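Local coordinates for protein NADP-dependent 2-hydroxyacid dehydrogenase (Rhizobium etli, PDB 4XCV) that probably catalyses the NADPH-dependent interconversion of 2-oxoacids and D-2-hydroxyacids, binding its cofactor in a Rossmann-type domain, at residues G120-S123 and H124-R127; A135-A138 and A139-T142; E180-D183 and A184-D188; T208-D212 and S213-K217; V245-R249 and E250-G254. All blocks are in the same frame, centred on the assembly; numbering follows the deposited sequence. Where two conformers were deposited one is given.

Interaction 1 of 5, residues G120-S123 and H124-R127; sequences GHDS and HQRR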
loop_
_atom_site.group_PDB
_atom_site.type_symbol
_atom_site.label_atom_id
_atom_site.label_comp_id
_atom_site.label_asym_id
_atom_site.label_seq_id
_atom_site.Cartn_x
_atom_site.Cartn_y
_atom_site.Cartn_z
ATOM N N GLY A 120 -10.637 9.206 -6.642
ATOM C CA GLY A 120 -10.632 10.378 -7.509
ATOM C C GLY A 120 -9.708 10.210 -8.687
ATOM O O GLY A 120 -10.054 10.553 -9.810
ATOM N N HIS A 121 -8.505 9.698 -8.424
ATOM C CA HIS A 121 -7.565 9.435 -9.497
ATOM C C HIS A 121 -8.175 8.535 -10.546
ATOM O O HIS A 121 -8.024 8.792 -11.763
ATOM C CB HIS A 121 -6.267 8.824 -8.980
ATOM C CG HIS A 121 -5.374 9.832 -8.345
ATOM N ND1 HIS A 121 -4.743 9.624 -7.144
ATOM C CD2 HIS A 121 -4.938 11.037 -8.776
ATOM C CE1 HIS A 121 -3.974 10.659 -6.855
ATOM N NE2 HIS A 121 -4.091 11.544 -7.822
ATOM N N ASP A 122 -8.849 7.503 -10.113
ATOM C CA ASP A 122 -9.397 6.583 -11.075
ATOM C C ASP A 122 -10.587 7.168 -11.832
ATOM O O ASP A 122 -10.711 6.959 -13.030
ATOM C CB ASP A 122 -9.690 5.267 -10.393
ATOM C CG ASP A 122 -10.106 4.248 -11.342
ATOM O OD1 ASP A 122 -9.234 3.766 -12.126
ATOM O OD2 ASP A 122 -11.307 3.957 -11.353
ATOM N N SER A 123 -11.432 7.928 -11.138
ATOM C CA SER A 123 -12.536 8.602 -11.798
ATOM C C SER A 123 -12.056 9.559 -12.881
ATOM O O SER A 123 -12.587 9.594 -14.004
ATOM C CB SER A 123 -13.374 9.328 -10.748
ATOM O OG SER A 123 -14.458 10.038 -11.340
ATOM N N HIS A 124 -11.058 10.359 -12.574
ATOM C CA HIS A 124 -10.501 11.273 -13.576
ATOM C C HIS A 124 -9.795 10.529 -14.719
ATOM O O HIS A 124 -9.926 10.909 -15.864
ATOM C CB HIS A 124 -9.564 12.271 -12.923
ATOM C CG HIS A 124 -10.252 13.238 -12.024
ATOM N ND1 HIS A 124 -11.227 14.098 -12.472
ATOM C CD2 HIS A 124 -10.046 13.544 -10.721
ATOM C CE1 HIS A 124 -11.646 14.841 -11.458
ATOM N NE2 HIS A 124 -10.904 14.554 -10.406
ATOM N N GLN A 125 -9.057 9.464 -14.390
ATOM C CA GLN A 125 -8.350 8.698 -15.416
ATOM C C GLN A 125 -9.343 8.145 -16.444
ATOM O O GLN A 125 -9.118 8.251 -17.661
ATOM C CB GLN A 125 -7.531 7.571 -14.804
ATOM C CG GLN A 125 -6.770 6.803 -15.866
ATOM C CD GLN A 125 -5.969 5.650 -15.345
ATOM O OE1 GLN A 125 -5.658 5.576 -14.157
ATOM N NE2 GLN A 125 -5.653 4.740 -16.200
ATOM N N ARG A 126 -10.478 7.642 -15.979
ATOM C CA ARG A 126 -11.468 7.057 -16.887
ATOM C C ARG A 126 -12.091 8.092 -17.820
ATOM O O ARG A 126 -12.673 7.729 -18.852
ATOM C CB ARG A 126 -12.557 6.365 -16.078
ATOM C CG ARG A 126 -12.053 5.109 -15.410
ATOM C CD ARG A 126 -13.070 4.514 -14.455
ATOM N NE ARG A 126 -12.521 3.298 -13.856
ATOM C CZ ARG A 126 -12.545 2.089 -14.405
ATOM N NH1 ARG A 126 -13.184 1.888 -15.556
ATOM N NH2 ARG A 126 -11.991 1.052 -13.763
ATOM N N ARG A 127 -12.010 9.360 -17.430
ATOM C CA ARG A 127 -12.530 10.474 -18.193
ATOM C C ARG A 127 -11.461 11.227 -18.916
ATOM O O ARG A 127 -11.751 12.265 -19.518
ATOM C CB ARG A 127 -13.289 11.414 -17.249
ATOM C CG ARG A 127 -14.526 10.711 -16.742
ATOM C CD ARG A 127 -15.452 11.544 -15.888
ATOM N NE ARG A 127 -14.870 11.667 -14.584
ATOM C CZ ARG A 127 -15.437 12.313 -13.559
ATOM N NH1 ARG A 127 -16.620 12.876 -13.707
ATOM N NH2 ARG A 127 -14.801 12.397 -12.408
#
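The closing turn of helix 118-126, which lies on the subunit interface of the cofactor-binding half of the chain, carries this contact: Gly120 to Ser123 meet the side chains of His124 to Arg127 one turn later. Its frame is the usual i to i+4 ladder. His124 N reaches Gly120 O at 2.9 Å, Gln125 N bonds to His121 O and Arg126 N to Asp122 O. The ladder frays at Arg127, whose N is only weakly bonded to Ser123 O, at 3.5 Å. In the conformer of Asp122 described, Arg126 NE donates to Asp122 OD2 over 2.9 Å, a salt bridge with an angle of 167° at the hydrogen. OD2 lies in the guanidinium plane, but the NE donor, on its syn side, is tilted out of the carboxylate plane. Arg126 NH2 is 3.8 Å from this OD2 and instead bridges to Asp122 of the second subunit, a pairing repeated in the reverse direction. His121 and Gln125 face the same subunit, bonding to its Asp284 and to its Ile280 and Val278 backbone. The His124 ring swings back so that CD2 stands 3.1 Å from Gly120 O, while ND1 is hydrogen-bonded to Glu129 and the ring touches Ala131. An alanine here takes away both ND1 and the ring, and would probably leave Glu129 OE1 without this partner and open a gap beside Gly120 O and Ala131. The chain of Arg127 folds at its third torsion (-76°), which brings NE to 3.1 Å from Ser123 O, 60° out of the carbonyl plane.

Interaction 2 of 5, residues A135-A138 and A139-T142; sequences APEA and AEVT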
loop_
_atom_site.group_PDB
_atom_site.type_symbol
_atom_site.label_atom_id
_atom_site.label_comp_id
_atom_site.label_asym_id
_atom_site.label_seq_id
_atom_site.Cartn_x
_atom_site.Cartn_y
_atom_site.Cartn_z
ATOM N N ALA A 135 -3.007 15.267 -1.072
ATOM C CA ALA A 135 -3.155 14.258 -0.036
ATOM C C ALA A 135 -2.208 14.597 1.091
ATOM O O ALA A 135 -1.075 15.001 0.866
ATOM C CB ALA A 135 -2.831 12.888 -0.571
ATOM N N PRO A 136 -2.686 14.441 2.311
ATOM C CA PRO A 136 -1.783 14.640 3.420
ATOM C C PRO A 136 -0.792 13.479 3.540
ATOM O O PRO A 136 -1.093 12.376 3.079
ATOM C CB PRO A 136 -2.713 14.606 4.640
ATOM C CG PRO A 136 -3.868 13.800 4.243
ATOM C CD PRO A 136 -3.979 13.890 2.727
ATOM N N GLU A 137 0.374 13.721 4.121
ATOM C CA GLU A 137 1.262 12.564 4.399
ATOM C C GLU A 137 0.612 11.669 5.470
ATOM O O GLU A 137 -0.264 12.100 6.253
ATOM C CB GLU A 137 2.666 12.977 4.803
ATOM C CG GLU A 137 2.847 13.590 6.146
ATOM C CD GLU A 137 4.355 13.813 6.366
ATOM O OE1 GLU A 137 5.112 12.859 6.617
ATOM O OE2 GLU A 137 4.820 14.984 6.271
ATOM N N ALA A 138 0.983 10.392 5.448
ATOM C CA ALA A 138 0.422 9.415 6.330
ATOM C C ALA A 138 0.504 9.831 7.789
ATOM O O ALA A 138 -0.418 9.549 8.529
ATOM C CB ALA A 138 1.093 8.077 6.130
ATOM N N ALA A 139 1.603 10.490 8.167
ATOM C CA ALA A 139 1.762 10.891 9.581
ATOM C C ALA A 139 0.690 11.836 10.095
ATOM O O ALA A 139 0.481 11.945 11.307
ATOM C CB ALA A 139 3.138 11.476 9.801
ATOM N N GLU A 140 -0.007 12.503 9.196
ATOM C CA GLU A 140 -1.076 13.410 9.588
ATOM C C GLU A 140 -2.398 12.709 9.837
ATOM O O GLU A 140 -3.357 13.333 10.265
ATOM C CB GLU A 140 -1.263 14.512 8.523
ATOM C CG GLU A 140 -0.086 15.472 8.436
ATOM C CD GLU A 140 0.221 16.145 9.745
ATOM O OE1 GLU A 140 -0.730 16.572 10.427
ATOM O OE2 GLU A 140 1.416 16.231 10.129
ATOM N N VAL A 141 -2.477 11.406 9.566
ATOM C CA VAL A 141 -3.711 10.650 9.601
ATOM C C VAL A 141 -3.587 9.548 10.647
ATOM O O VAL A 141 -2.558 8.835 10.711
ATOM C CB VAL A 141 -3.992 10.051 8.210
ATOM C CG1 VAL A 141 -5.174 9.091 8.264
ATOM C CG2 VAL A 141 -4.209 11.171 7.218
ATOM N N THR A 142 -4.596 9.415 11.483
ATOM C CA THR A 142 -4.598 8.337 12.484
ATOM C C THR A 142 -5.469 7.187 12.032
ATOM O O THR A 142 -6.676 7.323 11.770
ATOM C CB THR A 142 -5.113 8.826 13.819
ATOM O OG1 THR A 142 -4.220 9.846 14.310
ATOM C CG2 THR A 142 -5.212 7.719 14.881
HETATM O O HOH W 1 4.271 10.307 6.898
HETATM O O HOH W 2 2.665 16.978 7.325
#
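Pro136 and Glu137 meet Glu140 and Val141 across a tight turn held by two backbone bonds. Glu140 N donates to Glu137 O at 3.0 Å, and Val141 N donates to Ala138 O at the same length. In both, the donor stands well above the carbonyl plane, about 50° out of it, consistent with the tight i to i+3 closure. Two more amides, those of Ala138 and Ala139, use other acceptors: Ala138 N bonds to Glu105 of the second subunit, and Ala139 N is taken by a water 3.0 Å away. That water donates to Glu137 OE1 at 2.7 Å. The carboxylate reaches it because Glu137 CG sits between its backbone N and carbonyl carbon (chi1 71°), with the chain extended beyond. A second water donates to Glu137 OE2 and, in the conformer of Glu140 described, to Glu140 OE2. It comes between two like charges whose OE2 atoms are 5.3 Å apart, and so probably softens their repulsion. The apolar underside is lighter: Pro136 CG touches Val141 CG2 at 4.0 Å, and both side chains rest on Leu115 of helix 100-116. Two successive i to i+3 bonds define a short 3-10 turn, here leading into strand 142-146 of the Rossmann-type sheet.

Interaction 3 of 5, residues E180-D183 and A184-D188; sequences ETFD and AGELD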
loop_
_atom_site.group_PDB
_atom_site.type_symbol
_atom_site.label_atom_id
_atom_site.label_comp_id
_atom_site.label_asym_id
_atom_site.label_seq_id
_atom_site.Cartn_x
_atom_site.Cartn_y
_atom_site.Cartn_z
ATOM N N GLU A 180 -0.539 4.198 20.882
ATOM C CA GLU A 180 -1.483 4.380 21.987
ATOM C C GLU A 180 -2.518 3.253 21.863
ATOM O O GLU A 180 -2.997 2.965 20.764
ATOM C CB GLU A 180 -2.168 5.729 21.893
ATOM C CG GLU A 180 -1.288 6.949 22.117
ATOM C CD GLU A 180 -2.136 8.205 22.189
ATOM O OE1 GLU A 180 -2.434 8.830 21.130
ATOM O OE2 GLU A 180 -2.533 8.559 23.320
ATOM N N THR A 181 -2.811 2.593 22.984
ATOM C CA THR A 181 -3.763 1.475 22.991
ATOM C C THR A 181 -4.778 1.654 24.089
ATOM O O THR A 181 -4.466 2.153 25.181
ATOM C CB THR A 181 -3.029 0.133 23.181
ATOM O OG1 THR A 181 -2.194 0.207 24.319
ATOM C CG2 THR A 181 -2.237 -0.237 21.917
ATOM N N PHE A 182 -5.989 1.240 23.781
ATOM C CA PHE A 182 -7.168 1.493 24.606
ATOM C C PHE A 182 -7.890 0.210 24.980
ATOM O O PHE A 182 -7.901 -0.758 24.210
ATOM C CB PHE A 182 -8.107 2.418 23.805
ATOM C CG PHE A 182 -7.543 3.795 23.604
ATOM C CD1 PHE A 182 -7.674 4.756 24.586
ATOM C CD2 PHE A 182 -6.773 4.054 22.504
ATOM C CE1 PHE A 182 -7.069 5.988 24.469
ATOM C CE2 PHE A 182 -6.173 5.304 22.344
ATOM C CZ PHE A 182 -6.346 6.272 23.313
ATOM N N ASP A 183 -8.505 0.237 26.160
ATOM C CA ASP A 183 -9.357 -0.834 26.658
ATOM C C ASP A 183 -10.777 -0.752 26.047
ATOM O O ASP A 183 -11.162 0.260 25.541
ATOM C CB ASP A 183 -9.399 -0.728 28.195
ATOM C CG ASP A 183 -10.540 -1.426 28.796
ATOM O OD1 ASP A 183 -10.370 -2.615 29.115
ATOM O OD2 ASP A 183 -11.642 -0.788 28.901
ATOM N N ALA A 184 -11.522 -1.855 26.172
ATOM C CA ALA A 184 -12.919 -1.982 25.694
ATOM C C ALA A 184 -13.770 -0.716 25.979
ATOM O O ALA A 184 -14.343 -0.130 25.067
ATOM C CB ALA A 184 -13.596 -3.214 26.320
ATOM N N GLY A 185 -13.771 -0.315 27.223
ATOM C CA GLY A 185 -14.607 0.746 27.700
ATOM C C GLY A 185 -14.245 2.104 27.184
ATOM O O GLY A 185 -15.049 3.031 27.325
ATOM N N GLU A 186 -13.069 2.259 26.577
ATOM C CA GLU A 186 -12.605 3.521 26.062
ATOM C C GLU A 186 -12.939 3.731 24.596
ATOM O O GLU A 186 -12.322 4.570 23.888
ATOM C CB GLU A 186 -11.087 3.631 26.266
ATOM C CG GLU A 186 -10.676 3.473 27.709
ATOM C CD GLU A 186 -9.191 3.632 27.882
ATOM O OE1 GLU A 186 -8.406 2.737 27.514
ATOM O OE2 GLU A 186 -8.807 4.684 28.447
ATOM N N LEU A 187 -13.910 2.955 24.093
ATOM C CA LEU A 187 -14.294 3.019 22.691
ATOM C C LEU A 187 -14.574 4.433 22.198
ATOM O O LEU A 187 -14.078 4.852 21.155
ATOM C CB LEU A 187 -15.522 2.107 22.519
ATOM C CG LEU A 187 -16.139 2.141 21.111
ATOM C CD1 LEU A 187 -15.196 1.643 20.073
ATOM C CD2 LEU A 187 -17.428 1.322 21.129
ATOM N N ASP A 188 -15.365 5.212 22.922
ATOM C CA ASP A 188 -15.730 6.537 22.413
ATOM C C ASP A 188 -14.518 7.465 22.251
ATOM O O ASP A 188 -14.382 8.216 21.262
ATOM C CB ASP A 188 -16.810 7.224 23.271
ATOM C CG ASP A 188 -18.158 6.522 23.208
ATOM O OD1 ASP A 188 -18.312 5.565 22.445
ATOM O OD2 ASP A 188 -19.065 6.959 23.976
#
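Phe182 and Asp183 meet Glu186 where edge strand 180-182 of the Rossmann-type sheet turns into helix 187-192, close to the NADPH. Ala184 opens a 3-10 turn; its methyl is about 5 Å from the cofactor, and its carbonyl accepts from Trp169. At Gly185, the backbone N donates to Asp183 OD2 over 2.8 Å, closing an Asx turn in the Asp183 conformer described; the donor sits 45° out of the carboxylate plane. Glu186, at the N-cap position of the helix, ties back twice. Its N donates to Asp183 O at 3.0 Å, and its OE1 uses the anti lone pair to accept from Asp183 N at 2.8 Å, with 166° at the hydrogen. This return fits a side chain extended beyond CG, and it lays Glu186 CD at the edge of the Phe182 ring, 3.8 Å from CD1 and in the ring plane. An alanine here would probably leave Asp183 N without its carboxylate acceptor and the edge of the Phe182 ring without the group lying against it. Leu187 packs on Trp169 and Phe210, while its N donates to Ala184 O at 3.3 Å.

Interaction 4 of 5, residues T208-D212 and S213-K217; sequences TGFYD and SELFK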
loop_
_atom_site.group_PDB
_atom_site.type_symbol
_atom_site.label_atom_id
_atom_site.label_comp_id
_atom_site.label_asym_id
_atom_site.label_seq_id
_atom_site.Cartn_x
_atom_site.Cartn_y
_atom_site.Cartn_z
ATOM N N THR A 208 -21.665 -8.107 17.095
ATOM C CA THR A 208 -22.685 -8.233 16.056
ATOM C C THR A 208 -23.373 -6.872 15.911
ATOM O O THR A 208 -23.837 -6.301 16.907
ATOM C CB THR A 208 -23.684 -9.312 16.466
ATOM O OG1 THR A 208 -22.995 -10.557 16.570
ATOM C CG2 THR A 208 -24.761 -9.475 15.458
ATOM N N GLY A 209 -23.472 -6.386 14.683
ATOM C CA GLY A 209 -24.110 -5.084 14.454
ATOM C C GLY A 209 -23.429 -3.927 15.153
ATOM O O GLY A 209 -24.070 -2.921 15.492
ATOM N N PHE A 210 -22.139 -4.068 15.341
ATOM C CA PHE A 210 -21.326 -3.131 16.104
ATOM C C PHE A 210 -21.020 -1.853 15.327
ATOM O O PHE A 210 -21.028 -0.738 15.904
ATOM C CB PHE A 210 -20.073 -3.903 16.515
ATOM C CG PHE A 210 -19.076 -3.102 17.269
ATOM C CD1 PHE A 210 -19.276 -2.788 18.573
ATOM C CD2 PHE A 210 -17.937 -2.681 16.635
ATOM C CE1 PHE A 210 -18.313 -2.023 19.261
ATOM C CE2 PHE A 210 -17.006 -1.952 17.283
ATOM C CZ PHE A 210 -17.200 -1.594 18.603
ATOM N N TYR A 211 -20.712 -1.996 14.041
ATOM C CA TYR A 211 -20.376 -0.861 13.211
ATOM C C TYR A 211 -21.673 -0.309 12.604
ATOM O O TYR A 211 -22.148 -0.768 11.561
ATOM C CB TYR A 211 -19.372 -1.252 12.138
ATOM C CG TYR A 211 -18.097 -1.908 12.591
ATOM C CD1 TYR A 211 -17.144 -1.244 13.374
ATOM C CD2 TYR A 211 -17.816 -3.191 12.206
ATOM C CE1 TYR A 211 -15.965 -1.865 13.716
ATOM C CE2 TYR A 211 -16.619 -3.826 12.558
ATOM C CZ TYR A 211 -15.704 -3.137 13.307
ATOM O OH TYR A 211 -14.513 -3.747 13.650
ATOM N N ASP A 212 -22.232 0.695 13.300
ATOM C CA ASP A 212 -23.523 1.252 12.970
ATOM C C ASP A 212 -23.469 2.763 12.900
ATOM O O ASP A 212 -22.441 3.386 13.074
ATOM C CB ASP A 212 -24.607 0.745 13.932
ATOM C CG ASP A 212 -24.405 1.180 15.364
ATOM O OD1 ASP A 212 -23.503 1.989 15.645
ATOM O OD2 ASP A 212 -25.178 0.659 16.246
ATOM N N SER A 213 -24.618 3.356 12.585
ATOM C CA SER A 213 -24.712 4.811 12.478
ATOM C C SER A 213 -24.129 5.549 13.669
ATOM O O SER A 213 -23.404 6.496 13.506
ATOM C CB SER A 213 -26.175 5.267 12.273
ATOM O OG SER A 213 -26.711 4.806 11.043
ATOM N N GLU A 214 -24.480 5.118 14.868
ATOM C CA GLU A 214 -24.002 5.782 16.070
ATOM C C GLU A 214 -22.456 5.746 16.159
ATOM O O GLU A 214 -21.818 6.748 16.532
ATOM C CB GLU A 214 -24.570 5.070 17.295
ATOM C CG GLU A 214 -24.196 5.712 18.623
ATOM C CD GLU A 214 -24.674 4.917 19.849
ATOM O OE1 GLU A 214 -25.647 4.132 19.725
ATOM O OE2 GLU A 214 -24.095 5.104 20.956
ATOM N N LEU A 215 -21.868 4.590 15.844
ATOM C CA LEU A 215 -20.413 4.478 15.863
ATOM C C LEU A 215 -19.778 5.412 14.823
ATOM O O LEU A 215 -18.809 6.104 15.097
ATOM C CB LEU A 215 -20.009 3.025 15.647
ATOM C CG LEU A 215 -18.513 2.744 15.657
ATOM C CD1 LEU A 215 -18.231 1.401 16.309
ATOM C CD2 LEU A 215 -17.903 2.810 14.277
ATOM N N PHE A 216 -20.325 5.445 13.604
ATOM C CA PHE A 216 -19.710 6.254 12.552
ATOM C C PHE A 216 -19.721 7.740 12.878
ATOM O O PHE A 216 -18.782 8.463 12.559
ATOM C CB PHE A 216 -20.387 6.039 11.193
ATOM C CG PHE A 216 -20.364 4.601 10.708
ATOM C CD1 PHE A 216 -19.251 3.806 10.857
ATOM C CD2 PHE A 216 -21.482 4.056 10.118
ATOM C CE1 PHE A 216 -19.260 2.498 10.422
ATOM C CE2 PHE A 216 -21.504 2.756 9.690
ATOM C CZ PHE A 216 -20.376 1.970 9.846
ATOM N N LYS A 217 -20.784 8.164 13.563
ATOM C CA LYS A 217 -20.891 9.569 13.999
ATOM C C LYS A 217 -19.896 9.944 15.086
ATOM O O LYS A 217 -19.763 11.146 15.388
ATOM C CB LYS A 217 -22.318 9.887 14.445
ATOM C CG LYS A 217 -23.319 9.973 13.302
ATOM C CD LYS A 217 -24.726 10.060 13.833
ATOM C CE LYS A 217 -25.745 9.674 12.790
ATOM N NZ LYS A 217 -25.521 10.288 11.459
HETATM O O HOH W 3 -26.832 2.336 17.823
#
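Leu215 CD1 is the tight point of this contact, meeting Phe210 and Tyr211 at once. It lies over one face of the Phe210 ring, 4.1 Å from the centroid and 27° off the normal, a CH-pi contact. The same methyl is 3.5 Å from Phe210 O and 4.1 Å from Tyr211 CD1, the Tyr211 and Leu215 side chains running side by side in the same direction. Phe210 CD2 in turn sits over a face of the Tyr211 ring. A second close spot gathers on Asp212 O. It accepts from Phe216 N at 3.0 Å, nearly along the C=O axis, and also stands over a face of the Phe216 ring, offset toward the rim, with CD2 3.2 Å away. Phe216 CZ reaches back to touch Tyr211 CB, and both rings meet Phe230. Between the packed and the open sides comes the N-cap of helix 213-216. With chi1 at 64°, Asp212 folds OD1 over the first turn, where it accepts from Leu215 N over 3.1 Å at 164°. Ser213 N, nearer the start of the helix, is taken by Asp243. On the solvent side, the carboxylates of Asp212 and Glu214 are linked through water. One water donates to Asp212 OD2 and to Glu214 OE1, oxygens that stand 4.9 Å apart. Exposed Glu214 is extended beyond CG, and its OE2 forms a salt bridge with Lys218.

Interaction 5 of 5, residues V245-R249 and E250-G254; sequences VSAVR and EGTLG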
loop_
_atom_site.group_PDB
_atom_site.type_symbol
_atom_site.label_atom_id
_atom_site.label_comp_id
_atom_site.label_asym_id
_atom_site.label_seq_id
_atom_site.Cartn_x
_atom_site.Cartn_y
_atom_site.Cartn_z
ATOM N N VAL A 245 -24.176 2.860 3.985
ATOM C CA VAL A 245 -24.710 3.567 2.844
ATOM C C VAL A 245 -25.177 4.983 3.253
ATOM O O VAL A 245 -24.837 5.965 2.610
ATOM C CB VAL A 245 -25.869 2.788 2.195
ATOM C CG1 VAL A 245 -26.509 3.559 1.043
ATOM C CG2 VAL A 245 -25.395 1.431 1.687
ATOM N N SER A 246 -25.984 5.087 4.300
ATOM C CA SER A 246 -26.468 6.388 4.737
ATOM C C SER A 246 -25.342 7.312 5.148
ATOM O O SER A 246 -25.380 8.495 4.851
ATOM C CB SER A 246 -27.477 6.207 5.875
ATOM O OG SER A 246 -28.673 5.576 5.396
ATOM N N ALA A 247 -24.358 6.755 5.858
ATOM C CA ALA A 247 -23.234 7.575 6.357
ATOM C C ALA A 247 -22.406 8.122 5.202
ATOM O O ALA A 247 -21.960 9.297 5.249
ATOM C CB ALA A 247 -22.379 6.779 7.326
ATOM N N VAL A 248 -22.183 7.318 4.154
ATOM C CA VAL A 248 -21.447 7.832 2.999
ATOM C C VAL A 248 -22.266 8.872 2.254
ATOM O O VAL A 248 -21.764 9.916 1.885
ATOM C CB VAL A 248 -21.003 6.705 2.046
ATOM C CG1 VAL A 248 -20.404 7.273 0.779
ATOM C CG2 VAL A 248 -19.987 5.822 2.735
ATOM N N ARG A 249 -23.552 8.625 2.055
ATOM C CA ARG A 249 -24.367 9.581 1.332
ATOM C C ARG A 249 -24.476 10.894 2.079
ATOM O O ARG A 249 -24.547 11.969 1.446
ATOM C CB ARG A 249 -25.759 9.010 1.127
ATOM C CG ARG A 249 -25.797 7.889 0.130
ATOM C CD ARG A 249 -27.175 7.259 0.125
ATOM N NE ARG A 249 -28.258 8.207 -0.068
ATOM C CZ ARG A 249 -28.737 8.619 -1.248
ATOM N NH1 ARG A 249 -28.175 8.231 -2.383
ATOM N NH2 ARG A 249 -29.757 9.452 -1.282
ATOM N N GLU A 250 -24.567 10.867 3.397
ATOM C CA GLU A 250 -24.708 12.098 4.118
ATOM C C GLU A 250 -23.407 12.790 4.475
ATOM O O GLU A 250 -23.411 13.912 4.989
ATOM C CB GLU A 250 -25.700 11.975 5.267
ATOM C CG GLU A 250 -25.386 11.181 6.490
ATOM C CD GLU A 250 -26.654 11.113 7.349
ATOM O OE1 GLU A 250 -27.440 10.153 7.208
ATOM O OE2 GLU A 250 -26.911 12.067 8.107
ATOM N N GLY A 251 -22.291 12.122 4.195
ATOM C CA GLY A 251 -20.976 12.718 4.434
ATOM C C GLY A 251 -20.415 12.437 5.810
ATOM O O GLY A 251 -19.360 12.978 6.170
ATOM N N THR A 252 -21.085 11.622 6.611
ATOM C CA THR A 252 -20.499 11.166 7.888
ATOM C C THR A 252 -19.226 10.338 7.639
ATOM O O THR A 252 -18.216 10.500 8.337
ATOM C CB THR A 252 -21.533 10.399 8.707
ATOM O OG1 THR A 252 -22.652 11.265 8.988
ATOM C CG2 THR A 252 -20.959 9.880 10.040
ATOM N N LEU A 253 -19.278 9.462 6.630
ATOM C CA LEU A 253 -18.095 8.743 6.185
ATOM C C LEU A 253 -17.681 9.308 4.855
ATOM O O LEU A 253 -18.528 9.562 3.973
ATOM C CB LEU A 253 -18.365 7.254 6.019
ATOM C CG LEU A 253 -18.592 6.462 7.306
ATOM C CD1 LEU A 253 -18.977 5.030 6.966
ATOM C CD2 LEU A 253 -17.371 6.465 8.199
ATOM N N GLY A 254 -16.375 9.531 4.723
ATOM C CA GLY A 254 -15.801 9.934 3.446
ATOM C C GLY A 254 -15.658 8.782 2.464
ATOM O O GLY A 254 -15.624 9.022 1.252
HETATM O O HOH W 4 -19.051 10.574 1.557
#
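Ala247 and Val248 meet Gly251 and Leu253 in a Schellman motif that ends helix 241-250 and turns the chain toward strand 255-258. Among the backbone hydrogen bonds, Glu250 N to Ser246 O is still the regular helical kind. Two others hold the turn: Leu253 N donates to Ala247 O over 3.0 Å at 170°, and Gly251 N donates to Val248 O over 3.2 Å, both from well above the carbonyl plane. Gly251 makes the reversal possible with its positive phi of 90°; at these angles a CB would jam against the carbonyl oxygen of Glu250. A CA-H...O contact adds to these bonds, Val248 CA facing Leu253 O at 3.5 Å with 173° at the hydrogen. The apolar contacts are made by Leu253, whose CG and CD1 lie against Ala247 CB, CG at 3.8 Å, while its CB meets Val248 CG2 at 3.9 Å, the Val248 and Leu253 side chains crossing at about a right angle. Phe216 of helix 213-216 lies against Ala247, Thr252 and Leu253, joining this helix end to helix 213-216. On the polar side, a water lies 2.8 Å from Val248 O and 2.7 Å from Leu253 O, bridging the helix end and the loop, though other acceptors compete for its protons. Along the helix flank, the Glu250 side chain turns back over the previous turn, with CG 3.1 Å from Ser246 O.

From the N terminus, all five contacts lie in series within the cofactor-binding domain, and none nests in or crosses another. Each joins adjoining segments: interactions 2 to 5 close short turns or helix ends, while interaction 1 runs along the last turn of helix 118-126. Interaction 2 leads into strand 142-146; both it and interaction 1 touch the second subunit, though their nearest atoms are about 7 Å apart. Interaction 3 joins edge strand 180-182 to helix 187-192 and touches interaction 4 through Leu187 CD2 and Phe210 CZ, 3.9 Å apart, near the NADPH. Interaction 4 starts helix 213-216, whose Phe216 packs against Ala247 and Leu253 of interaction 5, which ends helix 241-250 before strand 255-258.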